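Local coordinates for Non-structural polyprotein (Sindbis virus, PDB 4GUA) that probably cleaves the viral non-structural polyprotein through its nsP2 cysteine protease region, here still joined to the macro and zinc-binding domains of nsP3, at residues A20-L32 against A52-F64. Residues are numbered along the deposited sequence; the frame is centred on the assembly and turned at random.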
ATOM      1  N   ALA A  20      14.470  -5.710  24.939  1.00 49.05           N
ATOM      2  CA  ALA A  20      15.163  -4.695  24.165  1.00 47.73           C
ATOM      3  C   ALA A  20      14.379  -3.395  24.209  1.00 54.36           C
ATOM      4  O   ALA A  20      14.958  -2.312  24.264  1.00 56.98           O
ATOM      5  CB  ALA A  20      15.348  -5.158  22.740  1.00 44.49           C
ATOM      6  N   LEU A  21      13.057  -3.506  24.154  1.00 60.16           N
ATOM      7  CA  LEU A  21      12.211  -2.336  24.304  1.00 60.54           C
ATOM      8  C   LEU A  21      12.257  -1.691  25.692  1.00 60.47           C
ATOM      9  O   LEU A  21      12.099  -0.474  25.801  1.00 60.76           O
ATOM     10  CB  LEU A  21      10.769  -2.689  23.962  1.00 60.67           C
ATOM     11  CG  LEU A  21      10.534  -2.952  22.480  1.00 61.99           C
ATOM     12  CD1 LEU A  21       9.044  -3.093  22.213  1.00 61.55           C
ATOM     13  CD2 LEU A  21      11.156  -1.847  21.615  1.00 61.55           C
ATOM     14  N   GLU A  22      12.448  -2.484  26.742  1.00 56.87           N
ATOM     15  CA  GLU A  22      12.325  -1.963  28.111  1.00 56.37           C
ATOM     16  C   GLU A  22      12.929  -0.570  28.375  1.00 63.87           C
ATOM     17  O   GLU A  22      12.244   0.306  28.920  1.00 64.00           O
ATOM     18  CB  GLU A  22      12.890  -2.969  29.107  1.00 55.20           C
ATOM     19  CG  GLU A  22      12.574  -2.633  30.548  1.00 58.72           C
ATOM     20  CD  GLU A  22      12.921  -3.752  31.507  1.00 69.40           C
ATOM     21  OE1 GLU A  22      14.065  -4.257  31.459  1.00 77.07           O
ATOM     22  OE2 GLU A  22      12.048  -4.113  32.322  1.00 71.72           O
ATOM     23  N   PRO A  23      14.208  -0.356  28.020  1.00 63.58           N
ATOM     24  CA  PRO A  23      14.787   0.971  28.263  1.00 60.70           C
ATOM     25  C   PRO A  23      14.193   2.066  27.368  1.00 62.30           C
ATOM     26  O   PRO A  23      14.160   3.230  27.763  1.00 63.01           O
ATOM     27  CB  PRO A  23      16.281   0.761  27.967  1.00 53.64           C
ATOM     28  CG  PRO A  23      16.328  -0.366  27.035  1.00 54.76           C
ATOM     29  CD  PRO A  23      15.197  -1.282  27.445  1.00 61.82           C
ATOM     30  N   ILE A  24      13.726   1.704  26.180  1.00 64.04           N
ATOM     31  CA  ILE A  24      13.101   2.684  25.307  1.00 61.42           C
ATOM     32  C   ILE A  24      11.777   3.121  25.911  1.00 59.03           C
ATOM     33  O   ILE A  24      11.460   4.309  25.927  1.00 62.11           O
ATOM     34  CB  ILE A  24      12.884   2.123  23.895  1.00 55.91           C
ATOM     35  CG1 ILE A  24      14.241   1.929  23.217  1.00 56.93           C
ATOM     36  CG2 ILE A  24      12.025   3.065  23.063  1.00 45.60           C
ATOM     37  CD1 ILE A  24      14.187   1.121  21.949  1.00 55.96           C
ATOM     38  N   LEU A  25      11.027   2.168  26.456  1.00 53.68           N
ATOM     39  CA  LEU A  25       9.775   2.490  27.133  1.00 57.42           C
ATOM     40  C   LEU A  25      10.024   3.376  28.362  1.00 58.58           C
ATOM     41  O   LEU A  25       9.223   4.250  28.690  1.00 54.50           O
ATOM     42  CB  LEU A  25       9.050   1.206  27.541  1.00 59.48           C
ATOM     43  CG  LEU A  25       8.679   0.246  26.402  1.00 60.29           C
ATOM     44  CD1 LEU A  25       7.923  -0.965  26.929  1.00 59.24           C
ATOM     45  CD2 LEU A  25       7.861   0.963  25.337  1.00 56.59           C
ATOM     46  N   ALA A  26      11.149   3.158  29.026  1.00 61.06           N
ATOM     47  CA  ALA A  26      11.496   3.918  30.218  1.00 52.20           C
ATOM     48  C   ALA A  26      11.577   5.425  29.960  1.00 58.81           C
ATOM     49  O   ALA A  26      11.188   6.220  30.811  1.00 58.22           O
ATOM     50  CB  ALA A  26      12.789   3.423  30.764  1.00 45.34           C
ATOM     51  N   THR A  27      12.087   5.826  28.800  1.00 60.49           N
ATOM     52  CA  THR A  27      12.221   7.250  28.502  1.00 63.10           C
ATOM     53  C   THR A  27      10.859   7.930  28.474  1.00 67.80           C
ATOM     54  O   THR A  27      10.758   9.140  28.656  1.00 72.31           O
ATOM     55  CB  THR A  27      12.896   7.501  27.143  1.00 66.70           C
ATOM     56  OG1 THR A  27      12.048   7.018  26.089  1.00 70.90           O
ATOM     57  CG2 THR A  27      14.245   6.814  27.068  1.00 65.53           C
ATOM     58  N   ALA A  28       9.819   7.143  28.235  1.00 66.15           N
ATOM     59  CA  ALA A  28       8.459   7.656  28.178  1.00 61.05           C
ATOM     60  C   ALA A  28       7.751   7.496  29.513  1.00 58.68           C
ATOM     61  O   ALA A  28       6.559   7.773  29.622  1.00 61.36           O
ATOM     62  CB  ALA A  28       7.675   6.940  27.090  1.00 65.17           C
ATOM     63  N   GLY A  29       8.469   7.012  30.518  1.00 56.25           N
ATOM     64  CA  GLY A  29       7.884   6.809  31.832  1.00 55.73           C
ATOM     65  C   GLY A  29       7.132   5.496  31.949  1.00 56.28           C
ATOM     66  O   GLY A  29       6.466   5.239  32.954  1.00 55.68           O
ATOM     67  N   ILE A  30       7.244   4.661  30.922  1.00 57.84           N
ATOM     68  CA  ILE A  30       6.511   3.400  30.876  1.00 62.96           C
ATOM     69  C   ILE A  30       7.349   2.259  31.424  1.00 63.08           C
ATOM     70  O   ILE A  30       8.477   2.028  30.975  1.00 63.42           O
ATOM     71  CB  ILE A  30       6.111   3.039  29.435  1.00 63.38           C
ATOM     72  CG1 ILE A  30       5.174   4.102  28.860  1.00 62.37           C
ATOM     73  CG2 ILE A  30       5.459   1.665  29.394  1.00 56.99           C
ATOM     74  CD1 ILE A  30       4.917   3.946  27.383  1.00 62.38           C
ATOM     75  N   VAL A  31       6.804   1.560  32.414  1.00 60.68           N
ATOM     76  CA  VAL A  31       7.425   0.341  32.910  1.00 54.87           C
ATOM     77  C   VAL A  31       6.394  -0.775  33.004  1.00 55.80           C
ATOM     78  O   VAL A  31       5.541  -0.753  33.895  1.00 56.70           O
ATOM     79  CB  VAL A  31       8.024   0.589  34.288  1.00 46.26           C
ATOM     80  CG1 VAL A  31       8.651  -0.661  34.817  1.00 45.23           C
ATOM     81  CG2 VAL A  31       9.054   1.681  34.195  1.00 47.52           C
ATOM     82  N   LEU A  32       6.514  -1.778  32.134  1.00 61.77           N
ATOM     83  CA  LEU A  32       5.524  -2.855  32.037  1.00 64.13           C
ATOM     84  C   LEU A  32       5.824  -4.014  32.980  1.00 63.03           C
ATOM     85  O   LEU A  32       6.982  -4.410  33.145  1.00 67.37           O
ATOM     86  CB  LEU A  32       5.458  -3.397  30.607  1.00 63.95           C
ATOM     87  CG  LEU A  32       4.932  -2.464  29.520  1.00 65.04           C
ATOM     88  CD1 LEU A  32       5.017  -3.131  28.152  1.00 62.99           C
ATOM     89  CD2 LEU A  32       3.499  -2.061  29.823  1.00 63.43           C
ATOM     90  N   ALA A  52      10.643  -6.538  17.675  1.00 51.29           N
ATOM     91  CA  ALA A  52      10.676  -5.502  18.688  1.00 54.14           C
ATOM     92  C   ALA A  52      10.051  -4.218  18.147  1.00 58.40           C
ATOM     93  O   ALA A  52       9.381  -3.489  18.882  1.00 52.93           O
ATOM     94  CB  ALA A  52      12.099  -5.252  19.129  1.00 54.12           C
ATOM     95  N   ILE A  53      10.246  -3.955  16.856  1.00 61.18           N
ATOM     96  CA  ILE A  53       9.734  -2.726  16.260  1.00 59.84           C
ATOM     97  C   ILE A  53       8.214  -2.772  16.225  1.00 62.47           C
ATOM     98  O   ILE A  53       7.552  -1.801  16.615  1.00 64.11           O
ATOM     99  CB  ILE A  53      10.261  -2.482  14.836  1.00 58.96           C
ATOM    100  CG1 ILE A  53      11.783  -2.460  14.815  1.00 70.54           C
ATOM    101  CG2 ILE A  53       9.779  -1.159  14.339  1.00 66.18           C
ATOM    102  CD1 ILE A  53      12.381  -2.284  13.429  1.00 75.33           C
ATOM    103  N   TYR A  54       7.655  -3.886  15.753  1.00 57.90           N
ATOM    104  CA  TYR A  54       6.202  -4.031  15.730  1.00 50.62           C
ATOM    105  C   TYR A  54       5.663  -3.823  17.136  1.00 52.80           C
ATOM    106  O   TYR A  54       4.669  -3.107  17.338  1.00 49.87           O
ATOM    107  CB  TYR A  54       5.777  -5.406  15.238  1.00 44.07           C
ATOM    108  CG  TYR A  54       6.107  -5.710  13.795  1.00 49.21           C
ATOM    109  CD1 TYR A  54       6.894  -4.853  13.035  1.00 49.27           C
ATOM    110  CD2 TYR A  54       5.623  -6.867  13.191  1.00 49.55           C
ATOM    111  CE1 TYR A  54       7.198  -5.148  11.710  1.00 50.37           C
ATOM    112  CE2 TYR A  54       5.918  -7.167  11.875  1.00 53.11           C
ATOM    113  CZ  TYR A  54       6.710  -6.309  11.139  1.00 53.00           C
ATOM    114  OH  TYR A  54       7.002  -6.612   9.826  1.00 52.63           O
ATOM    115  N   ALA A  55       6.330  -4.441  18.108  1.00 45.35           N
ATOM    116  CA  ALA A  55       5.895  -4.341  19.498  1.00 49.41           C
ATOM    117  C   ALA A  55       5.875  -2.885  19.948  1.00 49.78           C
ATOM    118  O   ALA A  55       4.957  -2.460  20.644  1.00 47.05           O
ATOM    119  CB  ALA A  55       6.796  -5.166  20.405  1.00 45.64           C
ATOM    120  N   LEU A  56       6.885  -2.126  19.538  1.00 54.32           N
ATOM    121  CA  LEU A  56       6.998  -0.736  19.951  1.00 54.64           C
ATOM    122  C   LEU A  56       5.843   0.076  19.377  1.00 55.44           C
ATOM    123  O   LEU A  56       5.305   0.956  20.047  1.00 51.92           O
ATOM    124  CB  LEU A  56       8.345  -0.146  19.524  1.00 49.29           C
ATOM    125  CG  LEU A  56       8.562   1.320  19.916  1.00 54.92           C
ATOM    126  CD1 LEU A  56       8.305   1.565  21.406  1.00 48.70           C
ATOM    127  CD2 LEU A  56       9.965   1.776  19.538  1.00 61.11           C
ATOM    128  N   ASP A  57       5.464  -0.216  18.137  1.00 60.23           N
ATOM    129  CA  ASP A  57       4.327   0.466  17.519  1.00 59.04           C
ATOM    130  C   ASP A  57       3.055   0.170  18.318  1.00 56.48           C
ATOM    131  O   ASP A  57       2.280   1.073  18.625  1.00 57.85           O
ATOM    132  CB  ASP A  57       4.170   0.051  16.047  1.00 56.30           C
ATOM    133  CG  ASP A  57       3.228   0.972  15.263  1.00 67.15           C
ATOM    134  OD1 ASP A  57       3.568   2.154  15.049  1.00 62.94           O
ATOM    135  OD2 ASP A  57       2.145   0.507  14.838  1.00 81.39           O
ATOM    136  N   VAL A  58       2.858  -1.096  18.671  1.00 54.58           N
ATOM    137  CA  VAL A  58       1.688  -1.507  19.444  1.00 51.71           C
ATOM    138  C   VAL A  58       1.626  -0.812  20.805  1.00 54.38           C
ATOM    139  O   VAL A  58       0.554  -0.419  21.266  1.00 54.98           O
ATOM    140  CB  VAL A  58       1.666  -3.038  19.656  1.00 46.78           C
ATOM    141  CG1 VAL A  58       0.910  -3.392  20.927  1.00 46.00           C
ATOM    142  CG2 VAL A  58       1.050  -3.741  18.448  1.00 39.37           C
ATOM    143  N   ILE A  59       2.778  -0.678  21.455  1.00 57.83           N
ATOM    144  CA  ILE A  59       2.833  -0.098  22.790  1.00 56.73           C
ATOM    145  C   ILE A  59       2.543   1.389  22.717  1.00 56.51           C
ATOM    146  O   ILE A  59       1.885   1.951  23.589  1.00 53.88           O
ATOM    147  CB  ILE A  59       4.200  -0.330  23.450  1.00 53.71           C
ATOM    148  CG1 ILE A  59       4.386  -1.820  23.727  1.00 52.58           C
ATOM    149  CG2 ILE A  59       4.305   0.451  24.756  1.00 52.82           C
ATOM    150  CD1 ILE A  59       5.818  -2.240  23.846  1.00 58.29           C
ATOM    151  N   CYS A  60       3.037   2.024  21.664  1.00 56.12           N
ATOM    152  CA  CYS A  60       2.809   3.439  21.461  1.00 51.28           C
ATOM    153  C   CYS A  60       1.306   3.685  21.292  1.00 56.52           C
ATOM    154  O   CYS A  60       0.729   4.553  21.950  1.00 57.26           O
ATOM    155  CB  CYS A  60       3.582   3.920  20.233  1.00 46.26           C
ATOM    156  SG  CYS A  60       3.488   5.697  19.944  1.00 62.22           S
ATOM    157  N   ILE A  61       0.659   2.893  20.442  1.00 50.57           N
ATOM    158  CA  ILE A  61      -0.772   3.058  20.236  1.00 51.94           C
ATOM    159  C   ILE A  61      -1.527   2.828  21.538  1.00 50.97           C
ATOM    160  O   ILE A  61      -2.464   3.549  21.861  1.00 45.67           O
ATOM    161  CB  ILE A  61      -1.329   2.077  19.195  1.00 53.00           C
ATOM    162  CG1 ILE A  61      -0.677   2.301  17.832  1.00 48.29           C
ATOM    163  CG2 ILE A  61      -2.848   2.230  19.088  1.00 53.11           C
ATOM    164  CD1 ILE A  61      -1.151   1.317  16.776  1.00 43.78           C
ATOM    165  N   LYS A  62      -1.120   1.816  22.289  1.00 52.73           N
ATOM    166  CA  LYS A  62      -1.831   1.463  23.507  1.00 54.18           C
ATOM    167  C   LYS A  62      -1.740   2.527  24.595  1.00 56.89           C
ATOM    168  O   LYS A  62      -2.727   2.801  25.256  1.00 63.64           O
ATOM    169  CB  LYS A  62      -1.344   0.113  24.031  1.00 55.06           C
ATOM    170  CG  LYS A  62      -2.030  -1.075  23.383  1.00 52.17           C
ATOM    171  CD  LYS A  62      -3.524  -1.075  23.704  1.00 49.40           C
ATOM    172  CE  LYS A  62      -4.289  -2.053  22.858  1.00 41.04           C
ATOM    173  NZ  LYS A  62      -4.514  -1.465  21.517  1.00 43.31           N
ATOM    174  N   PHE A  63      -0.567   3.119  24.794  1.00 54.16           N
ATOM    175  CA  PHE A  63      -0.409   4.159  25.815  1.00 55.82           C
ATOM    176  C   PHE A  63      -0.862   5.554  25.377  1.00 56.46           C
ATOM    177  O   PHE A  63      -1.541   6.253  26.120  1.00 63.06           O
ATOM    178  CB  PHE A  63       1.044   4.224  26.300  1.00 57.04           C
ATOM    179  CG  PHE A  63       1.376   3.203  27.345  1.00 58.72           C
ATOM    180  CD1 PHE A  63       1.821   1.943  26.990  1.00 63.12           C
ATOM    181  CD2 PHE A  63       1.222   3.498  28.688  1.00 53.95           C
ATOM    182  CE1 PHE A  63       2.117   1.000  27.957  1.00 61.96           C
ATOM    183  CE2 PHE A  63       1.512   2.560  29.656  1.00 51.11           C
ATOM    184  CZ  PHE A  63       1.958   1.308  29.290  1.00 55.54           C
ATOM    185  N   PHE A  64      -0.420   5.975  24.198  1.00 51.66           N
ATOM    186  CA  PHE A  64      -0.681   7.327  23.708  1.00 49.19           C
ATOM    187  C   PHE A  64      -1.788   7.466  22.646  1.00 54.66           C
ATOM    188  O   PHE A  64      -2.047   8.565  22.157  1.00 53.58           O
ATOM    189  CB  PHE A  64       0.627   7.939  23.219  1.00 46.32           C
ATOM    190  CG  PHE A  64       1.765   7.744  24.183  1.00 57.84           C
ATOM    191  CD1 PHE A  64       1.687   8.242  25.472  1.00 58.11           C
ATOM    192  CD2 PHE A  64       2.900   7.048  23.811  1.00 62.65           C
ATOM    193  CE1 PHE A  64       2.718   8.060  26.368  1.00 55.17           C
ATOM    194  CE2 PHE A  64       3.935   6.867  24.706  1.00 64.91           C
ATOM    195  CZ  PHE A  64       3.841   7.376  25.985  1.00 60.33           C
TER
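Leu21 enters the groove of helix 52-64 as a knob into a hole formed by Ala52, Ala55, Leu56 and Ile59, an example of how two helices running in the same general direction interlock without a single hydrogen bond between them. Its CD1 branch packs on Ala55 CB, 3.6 Å away, and on Ile59 CD1, while CD2 meets Leu56 CB, the two side chains crossing at a slant. One turn on, Leu25 crosses Ile59 at about a right angle, its CD2 resting 3.6 Å from Ile59 CG2. The axes of 20-27 and 52-64 approach to 10.5 Å and cross at -31°, within the helical part of the papain-like (clan CA) protease region. Helix 16-27 ends in a Schellman motif, with Gly29 at positive phi, Ile30 N bonding back to Leu25 O and Gly29 N to Ala26 O, and the chain then carries Ile30 and Leu32 back against helix 52-64. With CG1 beside its backbone N (chi1 -62°), Ile30 lays CD1 over one face of the Phe63 ring in a CH-pi contact, 3.8 Å from the centroid, and Leu32 CD2 meets that ring at its edge. Phe64 turns its CZ toward Ala28 CB, 4.0 Å away, and its ring also meets Tyr105. Trp37 of helix 34-40 packs on Leu25, Leu32 and Ile59, whereas Leu80 touches Leu21.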